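PDB 3F4L: putative oxidoreductase yhhX from Escherichia coli K-12, which probably catalyses nicotinamide-dependent oxidation or reduction, perhaps as an NADP-dependent scyllo-inositol dehydrogenase of the Gfo/Idh/MocA family. Local coordinates for residues Asp191-Asp196 and Ala212-Gly217; Ala171-Gly176 and Glu327-Gly332; Asp208-Gln213 and Ala221-Ser226. All coordinates share one frame; numbering follows the deposited sequence.

Contact 1 (Asp191-Asp196 and Ala212-Gly217); sequences DHVAYD and AQLFYG
The Phe-215 ring meets the opposite strand with its edge. His-192 O lies in the ring plane, 3.4 Å from Phe-215 CD1, and the methyl of Ala-194 reaches the same rim, its CB 4.0 Å from Phe-215 CE1. CG of Phe-215 stands anti to its own carbonyl carbon (chi1 -58°), which swings the ring so that its edge, not a face, meets these two neighbours. The imidazole of His-192 has Asp-191 CB over one face and Phe-215 CB at its edge. On the other side of the sheet, CG1 of Val-193 sits over one face of the Tyr-195 ring, offset toward the rim.

Strands 192-196 and 212-216 run antiparallel. Ala-194 and Gln-213 exchange two backbone N-to-O bonds. At the end of the pairing away from the hairpin turn, Asp-191 bonds twice: its N approaches Phe-215 O at 2.7 Å, while its carboxylate OD2 accepts Gly-217 N at 2.9 Å. Glycine suits position 217 because the backbone turns there with a positive phi of 65°.

On the Val-193 face small Ala-212 lets Phe-172 of helix 171-187 come close, whereas on the other His-192 and Phe-215 pack on Pro-338 of the second subunit. The chemistry is divided: backbone bonds set the register, Val-193, Leu-214, Tyr-195 and Ala-212 make one face largely apolar while the other mixes Ala-194 and Phe-215 with His-192 and Gln-213, and a carboxylate stands in for a strand carbonyl at the end; the backbone N of His-192, buried here, has no partner in the model.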
ATOM      1  N   ASP A 191      -1.952  17.965   2.401  1.00 17.56           N
ATOM      2  CA  ASP A 191      -3.071  18.435   3.210  1.00 19.06           C
ATOM      3  C   ASP A 191      -3.156  17.611   4.494  1.00 18.39           C
ATOM      4  O   ASP A 191      -3.393  18.151   5.579  1.00 19.10           O
ATOM      5  CB  ASP A 191      -4.403  18.271   2.462  1.00 17.60           C
ATOM      6  CG  ASP A 191      -4.453  19.049   1.166  1.00 20.43           C
ATOM      7  OD1 ASP A 191      -3.966  20.200   1.146  1.00 21.85           O
ATOM      8  OD2 ASP A 191      -4.991  18.507   0.171  1.00 20.41           O
ATOM      9  N   HIS A 192      -2.984  16.299   4.347  1.00 16.39           N
ATOM     10  CA  HIS A 192      -3.068  15.367   5.464  1.00 18.75           C
ATOM     11  C   HIS A 192      -1.980  14.299   5.390  1.00 19.87           C
ATOM     12  O   HIS A 192      -1.419  14.031   4.324  1.00 20.31           O
ATOM     13  CB  HIS A 192      -4.405  14.626   5.445  1.00 16.39           C
ATOM     14  CG  HIS A 192      -5.581  15.488   5.113  1.00 19.62           C
ATOM     15  ND1 HIS A 192      -6.137  16.370   6.016  1.00 19.95           N
ATOM     16  CD2 HIS A 192      -6.318  15.592   3.980  1.00 17.42           C
ATOM     17  CE1 HIS A 192      -7.170  16.976   5.453  1.00 21.42           C
ATOM     18  NE2 HIS A 192      -7.299  16.522   4.219  1.00 20.26           N
ATOM     19  N   VAL A 193      -1.705  13.681   6.533  1.00 18.64           N
ATOM     20  CA  VAL A 193      -0.731  12.601   6.595  1.00 17.45           C
ATOM     21  C   VAL A 193      -1.260  11.485   7.481  1.00 15.79           C
ATOM     22  O   VAL A 193      -1.730  11.737   8.588  1.00 18.20           O
ATOM     23  CB  VAL A 193       0.626  13.060   7.169  1.00 15.90           C
ATOM     24  CG1 VAL A 193       1.577  11.867   7.237  1.00 16.87           C
ATOM     25  CG2 VAL A 193       1.232  14.155   6.297  1.00 19.76           C
ATOM     26  N   ALA A 194      -1.212  10.254   6.981  1.00 16.57           N
ATOM     27  CA  ALA A 194      -1.638   9.088   7.754  1.00 15.55           C
ATOM     28  C   ALA A 194      -0.355   8.333   8.116  1.00 15.10           C
ATOM     29  O   ALA A 194       0.462   8.043   7.235  1.00 15.26           O
ATOM     30  CB  ALA A 194      -2.552   8.179   6.918  1.00 12.57           C
ATOM     31  N   TYR A 195      -0.190   8.008   9.395  1.00 14.07           N
ATOM     32  CA  TYR A 195       0.994   7.306   9.878  1.00 14.96           C
ATOM     33  C   TYR A 195       0.736   5.886  10.397  1.00 17.91           C
ATOM     34  O   TYR A 195      -0.283   5.614  11.033  1.00 17.82           O
ATOM     35  CB  TYR A 195       1.664   8.072  11.030  1.00 14.13           C
ATOM     36  CG  TYR A 195       2.007   9.530  10.804  1.00 16.18           C
ATOM     37  CD1 TYR A 195       1.120  10.541  11.170  1.00 15.77           C
ATOM     38  CD2 TYR A 195       3.251   9.900  10.287  1.00 14.43           C
ATOM     39  CE1 TYR A 195       1.465  11.883  11.037  1.00 16.22           C
ATOM     40  CE2 TYR A 195       3.606  11.238  10.147  1.00 13.73           C
ATOM     41  CZ  TYR A 195       2.711  12.224  10.525  1.00 19.10           C
ATOM     42  OH  TYR A 195       3.062  13.552  10.390  1.00 20.56           O
ATOM     43  N   ASP A 196       1.697   5.008  10.126  1.00 17.93           N
ATOM     44  CA  ASP A 196       1.720   3.621  10.588  1.00 19.75           C
ATOM     45  C   ASP A 196       3.204   3.396  10.876  1.00 20.81           C
ATOM     46  O   ASP A 196       3.999   3.226   9.951  1.00 21.66           O
ATOM     47  CB  ASP A 196       1.262   2.640   9.502  1.00 19.41           C
ATOM     48  CG  ASP A 196       1.683   1.203   9.798  1.00 23.16           C
ATOM     49  OD1 ASP A 196       1.640   0.801  10.985  1.00 24.08           O
ATOM     50  OD2 ASP A 196       2.052   0.467   8.850  1.00 22.91           O
ATOM     51  N   ALA A 212       3.947   6.059   5.448  1.00 17.08           N
ATOM     52  CA  ALA A 212       3.397   7.394   5.570  1.00 17.96           C
ATOM     53  C   ALA A 212       2.614   7.648   4.298  1.00 18.08           C
ATOM     54  O   ALA A 212       3.079   7.345   3.202  1.00 18.70           O
ATOM     55  CB  ALA A 212       4.510   8.421   5.723  1.00 15.39           C
ATOM     56  N   GLN A 213       1.411   8.181   4.456  1.00 17.56           N
ATOM     57  CA  GLN A 213       0.554   8.481   3.321  1.00 17.70           C
ATOM     58  C   GLN A 213       0.324   9.977   3.292  1.00 16.25           C
ATOM     59  O   GLN A 213      -0.245  10.548   4.226  1.00 18.29           O
ATOM     60  CB  GLN A 213      -0.774   7.741   3.456  1.00 19.71           C
ATOM     61  CG  GLN A 213      -0.595   6.230   3.532  1.00 24.31           C
ATOM     62  CD  GLN A 213      -1.899   5.462   3.448  1.00 28.01           C
ATOM     63  OE1 GLN A 213      -1.894   4.233   3.359  1.00 28.92           O
ATOM     64  NE2 GLN A 213      -3.021   6.175   3.476  1.00 25.64           N
ATOM     65  N   LEU A 214       0.794  10.613   2.227  1.00 14.66           N
ATOM     66  CA  LEU A 214       0.654  12.053   2.075  1.00 15.22           C
ATOM     67  C   LEU A 214      -0.453  12.346   1.079  1.00 15.22           C
ATOM     68  O   LEU A 214      -0.411  11.880  -0.060  1.00 17.21           O
ATOM     69  CB  LEU A 214       1.973  12.663   1.592  1.00 14.06           C
ATOM     70  CG  LEU A 214       3.141  12.683   2.589  1.00 17.34           C
ATOM     71  CD1 LEU A 214       3.529  11.265   2.985  1.00 18.87           C
ATOM     72  CD2 LEU A 214       4.333  13.399   1.957  1.00 15.04           C
ATOM     73  N   PHE A 215      -1.442  13.126   1.503  1.00 13.24           N
ATOM     74  CA  PHE A 215      -2.555  13.446   0.625  1.00 15.32           C
ATOM     75  C   PHE A 215      -2.474  14.841   0.026  1.00 16.72           C
ATOM     76  O   PHE A 215      -2.247  15.815   0.731  1.00 17.22           O
ATOM     77  CB  PHE A 215      -3.878  13.295   1.382  1.00 14.98           C
ATOM     78  CG  PHE A 215      -4.093  11.928   1.957  1.00 13.01           C
ATOM     79  CD1 PHE A 215      -3.332  11.489   3.032  1.00 14.93           C
ATOM     80  CD2 PHE A 215      -5.058  11.077   1.427  1.00 16.40           C
ATOM     81  CE1 PHE A 215      -3.523  10.230   3.581  1.00 15.74           C
ATOM     82  CE2 PHE A 215      -5.260   9.812   1.964  1.00 18.97           C
ATOM     83  CZ  PHE A 215      -4.490   9.384   3.048  1.00 19.34           C
ATOM     84  N   TYR A 216      -2.644  14.924  -1.289  1.00 19.60           N
ATOM     85  CA  TYR A 216      -2.642  16.206  -1.991  1.00 20.48           C
ATOM     86  C   TYR A 216      -3.946  16.211  -2.773  1.00 21.34           C
ATOM     87  O   TYR A 216      -4.011  15.734  -3.905  1.00 21.14           O
ATOM     88  CB  TYR A 216      -1.451  16.321  -2.949  1.00 19.97           C
ATOM     89  CG  TYR A 216      -0.096  16.202  -2.288  1.00 17.12           C
ATOM     90  CD1 TYR A 216       0.483  14.949  -2.044  1.00 17.08           C
ATOM     91  CD2 TYR A 216       0.628  17.341  -1.931  1.00 15.54           C
ATOM     92  CE1 TYR A 216       1.751  14.838  -1.466  1.00 12.99           C
ATOM     93  CE2 TYR A 216       1.899  17.238  -1.358  1.00 13.01           C
ATOM     94  CZ  TYR A 216       2.453  15.981  -1.131  1.00 16.56           C
ATOM     95  OH  TYR A 216       3.726  15.878  -0.591  1.00 13.22           O
ATOM     96  N   GLY A 217      -4.991  16.741  -2.151  1.00 23.97           N
ATOM     97  CA  GLY A 217      -6.285  16.752  -2.798  1.00 25.54           C
ATOM     98  C   GLY A 217      -6.704  15.306  -2.952  1.00 25.13           C
ATOM     99  O   GLY A 217      -6.722  14.559  -1.974  1.00 26.86           O
TER

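Contact 2 (Ala171-Gly176 and Glu327-Gly332); sequences AFYGLG and EILERG
Tyr-173 OH rests against the backbone and side chain of Glu-330, 3.5 Å from both Glu-330 CA and Glu-330 CG, in van der Waals contact. The two segments exchange no hydrogen bond; the main link is Leu-329, which meets two aromatic rings. Leu-329 CD2 stands over the centre of the Phe-172 ring, 3.6 Å from its centroid and only 6° off the normal, a CH-pi contact. Its CB lies over a face of Tyr-173, 4.1 Å from that centroid and shifted toward the rim. Leucine suits the place because it is long enough to carry a branch methyl, CD2, onto the Phe-172 face while CB stays over Tyr-173.

Phe-172 reaches across because its CG is anti to the backbone N (chi1 -168°), which sends the ring out from its helix. The same CD2 also touches Phe-172 O, at 3.4 Å. Replacing Phe-172 with an alanine would probably open a gap beneath the Leu-329 methyl and leave that branch free to turn. Glycine suits position 332, since a CB there would clash with Phe-172 CE2. Gly-176 is suited for another reason: a CB there would clash with Phe-172 O of its own helix, at the wider pi-type turn.

The helix segments run antiparallel at 161°, their axes 10.3 Å apart. Met-180, farther along helix 171-187, packs on both Phe-172 and Leu-329. Glu-330 makes a weak hydrogen bond to Leu-102 N, at the start of helix 102-115 in the Rossmann part, while Phe-172 lies against Tyr-195 and Ile-197 of strand 192-198 and Ala-212 of strand 209-216.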
ATOM      1  N   ALA A 171      13.629   3.959  11.877  1.00 15.22           N
ATOM      2  CA  ALA A 171      13.644   3.922  10.423  1.00 15.77           C
ATOM      3  C   ALA A 171      12.916   5.094   9.767  1.00 14.10           C
ATOM      4  O   ALA A 171      13.311   5.539   8.685  1.00 14.53           O
ATOM      5  CB  ALA A 171      13.039   2.597   9.935  1.00 12.82           C
ATOM      6  N   PHE A 172      11.854   5.580  10.407  1.00 12.41           N
ATOM      7  CA  PHE A 172      11.091   6.697   9.861  1.00 14.04           C
ATOM      8  C   PHE A 172      11.964   7.944   9.726  1.00 15.60           C
ATOM      9  O   PHE A 172      12.011   8.565   8.663  1.00 14.65           O
ATOM     10  CB  PHE A 172       9.864   6.985  10.733  1.00 15.36           C
ATOM     11  CG  PHE A 172       8.873   7.922  10.091  1.00 18.29           C
ATOM     12  CD1 PHE A 172       8.633   7.865   8.723  1.00 18.88           C
ATOM     13  CD2 PHE A 172       8.159   8.834  10.856  1.00 18.89           C
ATOM     14  CE1 PHE A 172       7.692   8.703   8.127  1.00 20.34           C
ATOM     15  CE2 PHE A 172       7.215   9.676  10.269  1.00 19.24           C
ATOM     16  CZ  PHE A 172       6.981   9.610   8.907  1.00 18.10           C
ATOM     17  N   TYR A 173      12.679   8.303  10.789  1.00 18.35           N
ATOM     18  CA  TYR A 173      13.572   9.457  10.717  1.00 20.85           C
ATOM     19  C   TYR A 173      14.757   9.099   9.827  1.00 21.82           C
ATOM     20  O   TYR A 173      15.187   9.893   8.992  1.00 24.33           O
ATOM     21  CB  TYR A 173      14.095   9.840  12.107  1.00 21.98           C
ATOM     22  CG  TYR A 173      13.297  10.920  12.817  1.00 23.22           C
ATOM     23  CD1 TYR A 173      12.070  10.638  13.432  1.00 24.12           C
ATOM     24  CD2 TYR A 173      13.766  12.230  12.859  1.00 25.24           C
ATOM     25  CE1 TYR A 173      11.335  11.650  14.069  1.00 25.76           C
ATOM     26  CE2 TYR A 173      13.049  13.242  13.484  1.00 24.96           C
ATOM     27  CZ  TYR A 173      11.839  12.952  14.083  1.00 25.55           C
ATOM     28  OH  TYR A 173      11.141  13.976  14.669  1.00 26.42           O
ATOM     29  N   GLY A 174      15.266   7.885  10.004  1.00 22.61           N
ATOM     30  CA  GLY A 174      16.424   7.429   9.250  1.00 22.84           C
ATOM     31  C   GLY A 174      16.288   7.331   7.740  1.00 23.51           C
ATOM     32  O   GLY A 174      17.115   7.873   7.006  1.00 25.31           O
ATOM     33  N   LEU A 175      15.252   6.651   7.268  1.00 22.00           N
ATOM     34  CA  LEU A 175      15.051   6.486   5.831  1.00 19.88           C
ATOM     35  C   LEU A 175      13.913   7.319   5.269  1.00 18.60           C
ATOM     36  O   LEU A 175      13.945   7.737   4.102  1.00 14.97           O
ATOM     37  CB  LEU A 175      14.799   5.013   5.498  1.00 22.37           C
ATOM     38  CG  LEU A 175      16.047   4.141   5.405  1.00 25.13           C
ATOM     39  CD1 LEU A 175      16.948   4.672   4.299  1.00 25.21           C
ATOM     40  CD2 LEU A 175      16.781   4.146   6.730  1.00 26.78           C
ATOM     41  N   GLY A 176      12.899   7.540   6.090  1.00 15.54           N
ATOM     42  CA  GLY A 176      11.760   8.320   5.651  1.00 18.06           C
ATOM     43  C   GLY A 176      12.152   9.719   5.228  1.00 17.26           C
ATOM     44  O   GLY A 176      11.536  10.299   4.328  1.00 21.17           O
ATOM     45  N   GLU A 327       8.488  18.629   9.917  1.00 17.60           N
ATOM     46  CA  GLU A 327       7.201  18.668  10.608  1.00 20.13           C
ATOM     47  C   GLU A 327       6.479  17.323  10.508  1.00 19.09           C
ATOM     48  O   GLU A 327       5.949  16.817  11.501  1.00 18.73           O
ATOM     49  CB  GLU A 327       6.322  19.773  10.022  1.00 21.70           C
ATOM     50  CG  GLU A 327       5.021  19.978  10.754  1.00 26.84           C
ATOM     51  CD  GLU A 327       4.179  21.075  10.138  1.00 30.38           C
ATOM     52  OE1 GLU A 327       4.720  22.167   9.866  1.00 31.82           O
ATOM     53  OE2 GLU A 327       2.968  20.851   9.934  1.00 36.05           O
ATOM     54  N   ILE A 328       6.466  16.747   9.308  1.00 20.01           N
ATOM     55  CA  ILE A 328       5.814  15.458   9.099  1.00 18.12           C
ATOM     56  C   ILE A 328       6.466  14.379   9.970  1.00 19.42           C
ATOM     57  O   ILE A 328       5.779  13.592  10.613  1.00 17.66           O
ATOM     58  CB  ILE A 328       5.860  15.041   7.601  1.00 15.92           C
ATOM     59  CG1 ILE A 328       4.953  15.982   6.781  1.00 16.69           C
ATOM     60  CG2 ILE A 328       5.379  13.595   7.445  1.00 13.49           C
ATOM     61  CD1 ILE A 328       5.005  15.785   5.254  1.00 11.52           C
ATOM     62  N   LEU A 329       7.795  14.350  10.004  1.00 20.21           N
ATOM     63  CA  LEU A 329       8.492  13.368  10.821  1.00 21.52           C
ATOM     64  C   LEU A 329       8.131  13.522  12.305  1.00 22.67           C
ATOM     65  O   LEU A 329       7.800  12.539  12.980  1.00 22.92           O
ATOM     66  CB  LEU A 329      10.011  13.506  10.630  1.00 21.60           C
ATOM     67  CG  LEU A 329      10.545  13.022   9.276  1.00 20.26           C
ATOM     68  CD1 LEU A 329      12.026  13.339   9.141  1.00 18.55           C
ATOM     69  CD2 LEU A 329      10.304  11.512   9.161  1.00 22.82           C
ATOM     70  N   GLU A 330       8.172  14.754  12.803  1.00 22.78           N
ATOM     71  CA  GLU A 330       7.857  15.021  14.207  1.00 25.11           C
ATOM     72  C   GLU A 330       6.445  14.618  14.582  1.00 24.64           C
ATOM     73  O   GLU A 330       6.230  13.941  15.584  1.00 23.86           O
ATOM     74  CB  GLU A 330       8.030  16.511  14.539  1.00 28.57           C
ATOM     75  CG  GLU A 330       9.431  17.067  14.341  1.00 34.36           C
ATOM     76  CD  GLU A 330       9.598  18.452  14.956  1.00 38.70           C
ATOM     77  OE1 GLU A 330       8.732  19.325  14.714  1.00 38.81           O
ATOM     78  OE2 GLU A 330      10.599  18.666  15.680  1.00 40.41           O
ATOM     79  N   ARG A 331       5.477  15.042  13.777  1.00 24.80           N
ATOM     80  CA  ARG A 331       4.082  14.743  14.058  1.00 24.81           C
ATOM     81  C   ARG A 331       3.727  13.263  13.935  1.00 24.70           C
ATOM     82  O   ARG A 331       2.619  12.857  14.280  1.00 22.85           O
ATOM     83  CB  ARG A 331       3.176  15.598  13.168  1.00 25.80           C
ATOM     84  CG  ARG A 331       3.350  17.103  13.420  1.00 27.52           C
ATOM     85  CD  ARG A 331       2.178  17.907  12.869  1.00 27.41           C
ATOM     86  NE  ARG A 331       0.934  17.521  13.524  1.00 27.04           N
ATOM     87  CZ  ARG A 331      -0.267  17.975  13.186  1.00 29.88           C
ATOM     88  NH1 ARG A 331      -0.396  18.839  12.186  1.00 30.32           N
ATOM     89  NH2 ARG A 331      -1.342  17.565  13.851  1.00 29.18           N
ATOM     90  N   GLY A 332       4.668  12.456  13.462  1.00 24.93           N
ATOM     91  CA  GLY A 332       4.404  11.036  13.348  1.00 24.93           C
ATOM     92  C   GLY A 332       4.406  10.422  14.739  1.00 24.80           C
ATOM     93  O   GLY A 332       3.833   9.358  14.964  1.00 22.11           O
TER

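Contact 3 (Asp208-Gln213 and Ala221-Ser226); sequences DTFEAQ and AIVKTS
A beta hairpin, strands 209-216 and 219-225 of the large mixed sheet in the C-terminal alpha/beta domain, brings these segments together antiparallel. Phe-210 exchanges a pair of backbone bonds with Thr-225, and Ala-212 does the same with Val-223, the shortest being Ala-212 N to Val-223 O at 2.7 Å.

Between those pairs Glu-211 and Lys-224 lie side by side; lysine suits the place because its aliphatic length runs along the glutamate before the charge is reached. Glu-211 is extended, whereas Lys-224 bends at chi3 (-67°) and brings NZ to Glu-211 OE1 at 2.9 Å, a salt bridge entering from above the carboxylate plane. OE1 also pairs with Lys-220 of the second subunit, and NZ with Glu-148 of the second subunit, so this buried face is probably stabilised by charges alternating across the dimer. Ile-222 lays its CG2 methyl against Glu-211 CG, 3.9 Å away.

On the opposite face Phe-210 CG occupies the crowded position between its N and carbonyl carbon (chi1 73°), turning the ring back over the neighbouring strand. One face lies above Thr-225 N, and Val-223 CG1 meets the edge in plane, 3.9 Å from Phe-210 CE2. The threonine branches are modelled so near the ring that their placing is doubtful.

At the far end Asp-208 and Thr-209 both face Arg-198, a classic beta bulge in the pairing with strand 192-198. There Thr-209 OG1 donates to Asp-208 OD1 at 2.6 Å, from above the carboxylate plane, and accepts from a water 2.6 Å away that also bonds Ser-226 OG, itself hydrogen-bonded to Leu-228 N.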
ATOM      1  N   ASP A 208      11.159   0.117  13.002  1.00 18.46           N
ATOM      2  CA  ASP A 208      11.929  -0.412  11.876  1.00 20.43           C
ATOM      3  C   ASP A 208      10.987  -0.658  10.708  1.00 20.43           C
ATOM      4  O   ASP A 208      11.364  -1.250   9.697  1.00 20.66           O
ATOM      5  CB  ASP A 208      12.612  -1.733  12.251  1.00 20.73           C
ATOM      6  CG  ASP A 208      11.620  -2.818  12.643  1.00 23.53           C
ATOM      7  OD1 ASP A 208      10.393  -2.621  12.481  1.00 21.13           O
ATOM      8  OD2 ASP A 208      12.075  -3.881  13.113  1.00 20.61           O
ATOM      9  N   THR A 209       9.759  -0.189  10.864  1.00 20.28           N
ATOM     10  CA  THR A 209       8.721  -0.374   9.864  1.00 19.41           C
ATOM     11  C   THR A 209       7.826   0.858   9.844  1.00 18.99           C
ATOM     12  O   THR A 209       7.412   1.337  10.900  1.00 18.68           O
ATOM     13  CB  THR A 209       7.847  -1.582  10.235  1.00 21.29           C
ATOM     14  OG1 THR A 209       8.693  -2.700  10.526  1.00 18.35           O
ATOM     15  CG2 THR A 209       6.887  -1.931   9.101  1.00 19.62           C
ATOM     16  N   PHE A 210       7.535   1.376   8.657  1.00 15.14           N
ATOM     17  CA  PHE A 210       6.664   2.530   8.568  1.00 15.92           C
ATOM     18  C   PHE A 210       6.022   2.693   7.211  1.00 15.02           C
ATOM     19  O   PHE A 210       6.515   2.187   6.204  1.00 14.89           O
ATOM     20  CB  PHE A 210       7.415   3.823   8.927  1.00 15.86           C
ATOM     21  CG  PHE A 210       8.391   4.287   7.879  1.00 14.18           C
ATOM     22  CD1 PHE A 210       9.748   4.006   7.993  1.00 15.36           C
ATOM     23  CD2 PHE A 210       7.956   5.014   6.778  1.00 17.78           C
ATOM     24  CE1 PHE A 210      10.652   4.441   7.030  1.00 16.80           C
ATOM     25  CE2 PHE A 210       8.854   5.453   5.805  1.00 15.97           C
ATOM     26  CZ  PHE A 210      10.201   5.168   5.929  1.00 17.75           C
ATOM     27  N   GLU A 211       4.898   3.394   7.209  1.00 15.95           N
ATOM     28  CA  GLU A 211       4.182   3.718   5.990  1.00 16.10           C
ATOM     29  C   GLU A 211       3.548   5.075   6.240  1.00 17.52           C
ATOM     30  O   GLU A 211       2.744   5.236   7.157  1.00 18.19           O
ATOM     31  CB  GLU A 211       3.084   2.703   5.668  1.00 21.00           C
ATOM     32  CG  GLU A 211       2.368   3.046   4.356  1.00 21.46           C
ATOM     33  CD  GLU A 211       1.269   2.069   3.982  1.00 29.30           C
ATOM     34  OE1 GLU A 211       1.431   0.851   4.232  1.00 31.17           O
ATOM     35  OE2 GLU A 211       0.246   2.519   3.415  1.00 30.68           O
ATOM     36  N   ALA A 212       3.947   6.059   5.448  1.00 17.08           N
ATOM     37  CA  ALA A 212       3.397   7.394   5.570  1.00 17.96           C
ATOM     38  C   ALA A 212       2.614   7.648   4.298  1.00 18.08           C
ATOM     39  O   ALA A 212       3.079   7.345   3.202  1.00 18.70           O
ATOM     40  CB  ALA A 212       4.510   8.421   5.723  1.00 15.39           C
ATOM     41  N   GLN A 213       1.411   8.181   4.456  1.00 17.56           N
ATOM     42  CA  GLN A 213       0.554   8.481   3.321  1.00 17.70           C
ATOM     43  C   GLN A 213       0.324   9.977   3.292  1.00 16.25           C
ATOM     44  O   GLN A 213      -0.245  10.548   4.226  1.00 18.29           O
ATOM     45  CB  GLN A 213      -0.774   7.741   3.456  1.00 19.71           C
ATOM     46  CG  GLN A 213      -0.595   6.230   3.532  1.00 24.31           C
ATOM     47  CD  GLN A 213      -1.899   5.462   3.448  1.00 28.01           C
ATOM     48  OE1 GLN A 213      -1.894   4.233   3.359  1.00 28.92           O
ATOM     49  NE2 GLN A 213      -3.021   6.175   3.476  1.00 25.64           N
ATOM     50  N   ALA A 221       0.154   9.806  -2.004  1.00 18.49           N
ATOM     51  CA  ALA A 221       1.521   9.343  -2.187  1.00 18.66           C
ATOM     52  C   ALA A 221       1.892   8.522  -0.957  1.00 19.37           C
ATOM     53  O   ALA A 221       1.835   9.008   0.179  1.00 18.93           O
ATOM     54  CB  ALA A 221       2.470  10.523  -2.331  1.00 17.95           C
ATOM     55  N   ILE A 222       2.285   7.280  -1.197  1.00 19.68           N
ATOM     56  CA  ILE A 222       2.654   6.355  -0.136  1.00 18.01           C
ATOM     57  C   ILE A 222       4.164   6.119  -0.061  1.00 18.46           C
ATOM     58  O   ILE A 222       4.814   5.842  -1.068  1.00 17.51           O
ATOM     59  CB  ILE A 222       1.937   5.012  -0.356  1.00 18.55           C
ATOM     60  CG1 ILE A 222       0.424   5.212  -0.175  1.00 20.29           C
ATOM     61  CG2 ILE A 222       2.471   3.962   0.602  1.00 18.87           C
ATOM     62  CD1 ILE A 222      -0.411   3.977  -0.500  1.00 22.42           C
ATOM     63  N   VAL A 223       4.719   6.249   1.137  1.00 17.42           N
ATOM     64  CA  VAL A 223       6.141   6.009   1.344  1.00 20.76           C
ATOM     65  C   VAL A 223       6.235   4.967   2.448  1.00 21.67           C
ATOM     66  O   VAL A 223       5.681   5.154   3.531  1.00 19.44           O
ATOM     67  CB  VAL A 223       6.876   7.270   1.813  1.00 21.88           C
ATOM     68  CG1 VAL A 223       8.278   6.917   2.186  1.00 24.31           C
ATOM     69  CG2 VAL A 223       6.862   8.334   0.716  1.00 25.80           C
ATOM     70  N   LYS A 224       6.930   3.869   2.191  1.00 21.72           N
ATOM     71  CA  LYS A 224       7.025   2.851   3.215  1.00 21.65           C
ATOM     72  C   LYS A 224       8.282   2.011   3.153  1.00 20.91           C
ATOM     73  O   LYS A 224       8.894   1.846   2.096  1.00 19.75           O
ATOM     74  CB  LYS A 224       5.789   1.949   3.164  1.00 23.10           C
ATOM     75  CG  LYS A 224       5.547   1.303   1.814  1.00 26.67           C
ATOM     76  CD  LYS A 224       4.171   0.649   1.737  1.00 27.61           C
ATOM     77  CE  LYS A 224       4.054  -0.547   2.668  1.00 28.96           C
ATOM     78  NZ  LYS A 224       2.695  -1.160   2.600  1.00 31.09           N
ATOM     79  N   THR A 225       8.674   1.508   4.318  1.00 21.85           N
ATOM     80  CA  THR A 225       9.845   0.650   4.426  1.00 22.37           C
ATOM     81  C   THR A 225       9.614  -0.380   5.515  1.00 20.89           C
ATOM     82  O   THR A 225       8.866  -0.157   6.465  1.00 18.96           O
ATOM     83  CB  THR A 225      11.152   1.412   4.780  1.00 24.23           C
ATOM     84  OG1 THR A 225      11.313   1.462   6.201  1.00 33.29           O
ATOM     85  CG2 THR A 225      11.151   2.800   4.205  1.00 24.83           C
ATOM     86  N   SER A 226      10.274  -1.515   5.363  1.00 19.14           N
ATOM     87  CA  SER A 226      10.174  -2.592   6.329  1.00 19.18           C
ATOM     88  C   SER A 226      11.463  -3.369   6.199  1.00 17.33           C
ATOM     89  O   SER A 226      12.065  -3.384   5.126  1.00 17.68           O
ATOM     90  CB  SER A 226       8.988  -3.500   5.994  1.00 17.31           C
ATOM     91  OG  SER A 226       8.991  -4.661   6.804  1.00 22.41           O
TER
HETATM   92  O   HOH W   1      10.498  -4.373   9.669  1.00 25.06           O

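How the contacts relate
Contacts 1 and 3 share Ala-212 and Gln-213 on the central strand 209-216, so together they describe three successive strands of one sheet; their centres lie 11 Å apart, and Asp-196 O with Glu-211 N, at 2.9 Å, continues the ladder between them. Contact 2 lies on one face of this sheet, about 13 Å from the centre of contact 1 and 10 Å from that of contact 3. Tyr-195 OH reaches Ile-328 O at 2.7 Å, a probable hydrogen bond, while Phe-172 CD1 packs 3.5 Å from Phe-210 CD2. Contacts 1 and 3 also touch the second subunit, placing the sheet between helices and dimer partner.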